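Local coordinates for protein escJ (PDB 1YJ7) that probably forms part of the membrane-associated platform on which the type III secretion system of enteropathogenic E. coli is assembled, at residues V28-E31 and N37-L40. The protein carries 3 engineered substitutions. Numbering follows the deposited sequence.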
ATOM      1  N   VAL D  28       2.969  10.476  31.863  1.00 28.58           N
ATOM      2  CA  VAL D  28       2.533   9.153  31.432  1.00 27.55           C
ATOM      3  C   VAL D  28       2.240   8.263  32.642  1.00 26.90           C
ATOM      4  O   VAL D  28       2.899   8.336  33.675  1.00 27.09           O
ATOM      5  CB  VAL D  28       3.540   8.502  30.417  1.00 27.49           C
ATOM      6  CG1 VAL D  28       4.966   8.685  30.846  1.00 27.47           C
ATOM      7  CG2 VAL D  28       3.241   7.015  30.188  1.00 27.45           C
ATOM      8  N   SER D  29       1.208   7.455  32.510  1.00 26.01           N
ATOM      9  CA  SER D  29       0.846   6.494  33.529  1.00 26.00           C
ATOM     10  C   SER D  29       0.849   5.095  32.942  1.00 25.16           C
ATOM     11  O   SER D  29       0.539   4.890  31.766  1.00 24.27           O
ATOM     12  CB  SER D  29      -0.513   6.841  34.131  1.00 26.40           C
ATOM     13  OG  SER D  29      -1.512   6.816  33.146  1.00 29.27           O
ATOM     14  N   LYS D  30       1.230   4.134  33.775  1.00 24.45           N
ATOM     15  CA  LYS D  30       1.354   2.752  33.377  1.00 24.02           C
ATOM     16  C   LYS D  30       0.501   1.892  34.292  1.00 25.62           C
ATOM     17  O   LYS D  30       0.474   2.116  35.501  1.00 25.75           O
ATOM     18  CB  LYS D  30       2.814   2.307  33.464  1.00 23.63           C
ATOM     19  CG  LYS D  30       3.042   0.909  32.927  1.00 21.41           C
ATOM     20  CD  LYS D  30       4.521   0.585  32.761  1.00 20.39           C
ATOM     21  CE  LYS D  30       5.247   0.508  34.126  1.00 19.50           C
ATOM     22  NZ  LYS D  30       6.747   0.415  33.957  1.00 17.56           N
ATOM     23  N   GLU D  31      -0.192   0.924  33.717  1.00 26.78           N
ATOM     24  CA  GLU D  31      -0.939  -0.058  34.486  1.00 29.07           C
ATOM     25  C   GLU D  31      -0.686  -1.448  33.929  1.00 29.42           C
ATOM     26  O   GLU D  31      -0.496  -1.637  32.723  1.00 28.91           O
ATOM     27  CB  GLU D  31      -2.449   0.297  34.554  1.00 29.66           C
ATOM     28  CG  GLU D  31      -3.296  -0.130  33.371  1.00 34.08           C
ATOM     29  CD  GLU D  31      -4.495   0.796  33.120  1.00 40.01           C
ATOM     30  OE1 GLU D  31      -4.738   1.148  31.933  1.00 41.81           O
ATOM     31  OE2 GLU D  31      -5.200   1.170  34.104  1.00 43.06           O
ATOM     32  N   ASN D  37       1.162  -7.828  31.244  1.00 32.64           N
ATOM     33  CA  ASN D  37       1.489  -6.875  30.177  1.00 31.32           C
ATOM     34  C   ASN D  37       1.054  -5.474  30.553  1.00 29.08           C
ATOM     35  O   ASN D  37       0.172  -5.282  31.390  1.00 29.04           O
ATOM     36  CB  ASN D  37       0.845  -7.282  28.854  1.00 31.58           C
ATOM     37  CG  ASN D  37       1.322  -8.634  28.369  1.00 33.86           C
ATOM     38  OD1 ASN D  37       2.488  -8.989  28.538  1.00 36.95           O
ATOM     39  ND2 ASN D  37       0.421  -9.398  27.756  1.00 36.79           N
ATOM     40  N   MET D  38       1.663  -4.492  29.908  1.00 26.21           N
ATOM     41  CA  MET D  38       1.530  -3.114  30.328  1.00 24.68           C
ATOM     42  C   MET D  38       0.726  -2.269  29.346  1.00 23.17           C
ATOM     43  O   MET D  38       0.787  -2.461  28.132  1.00 22.29           O
ATOM     44  CB  MET D  38       2.923  -2.513  30.507  1.00 24.30           C
ATOM     45  CG  MET D  38       3.736  -3.232  31.560  1.00 25.06           C
ATOM     46  SD  MET D  38       3.062  -3.000  33.238  1.00 25.24           S
ATOM     47  CE  MET D  38       4.297  -4.000  34.131  1.00 28.03           C
ATOM     48  N   THR D  39       0.019  -1.306  29.908  1.00 22.13           N
ATOM     49  CA  THR D  39      -0.676  -0.256  29.179  1.00 21.78           C
ATOM     50  C   THR D  39      -0.116   1.096  29.574  1.00 21.09           C
ATOM     51  O   THR D  39      -0.040   1.417  30.773  1.00 21.26           O
ATOM     52  CB  THR D  39      -2.175  -0.275  29.541  1.00 21.42           C
ATOM     53  OG1 THR D  39      -2.763  -1.486  29.069  1.00 22.42           O
ATOM     54  CG2 THR D  39      -2.934   0.853  28.838  1.00 22.28           C
ATOM     55  N   LEU D  40       0.243   1.907  28.582  1.00 19.69           N
ATOM     56  CA  LEU D  40       0.617   3.288  28.784  1.00 19.89           C
ATOM     57  C   LEU D  40      -0.479   4.233  28.330  1.00 20.45           C
ATOM     58  O   LEU D  40      -1.088   3.999  27.297  1.00 21.07           O
ATOM     59  CB  LEU D  40       1.892   3.637  28.001  1.00 19.66           C
ATOM     60  CG  LEU D  40       3.143   2.884  28.411  1.00 19.19           C
ATOM     61  CD1 LEU D  40       4.307   3.304  27.519  1.00 16.87           C
ATOM     62  CD2 LEU D  40       3.473   3.110  29.884  1.00 18.59           C
TER
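Glu31 and Thr39 face each other as an antiparallel hydrogen-bonded pair. Glu31 N donates to Thr39 O at 3.0 Å. Thr39 N returns a bond to Glu31 O at 2.9 Å. Weaker CA-H...O contacts supplement them: Thr39 O also receives Lys30 CA at 3.2 Å, while Ser29 O meets Leu40 CA at 3.4 Å.

The pair illustrates how successive residues of a strand send their side chains to alternate faces of a sheet. The apolar contacts gather on the face carrying Val28, Lys30, Met38 and Leu40. Lys30 and Leu40, a non-hydrogen-bonded pair, run alongside each other and leave the strands in the same direction, with Leu40 CD2 3.7 Å from Lys30 CB; the same methyl reaches Val28 CG2 at 3.9 Å. A chi1 of -174° swings the Lys30 chain away from its own amide nitrogen and along Leu40, bringing CD within 3.9 Å of Met38 SD. Helix 11-23 packs on this face through Leu21, Ala14 and Met17.

On the other face, the Glu31 and Thr39 side chains project together, with OE1 of Glu31 3.6 Å from Thr39 CG2, a van der Waals contact.

This is a beta hairpin, its strand 38-42 flanked by 28-32 and 3-9 in a three-stranded antiparallel sheet backed by a helix, within the small N-terminal alpha/beta domain of this YscJ-family protein.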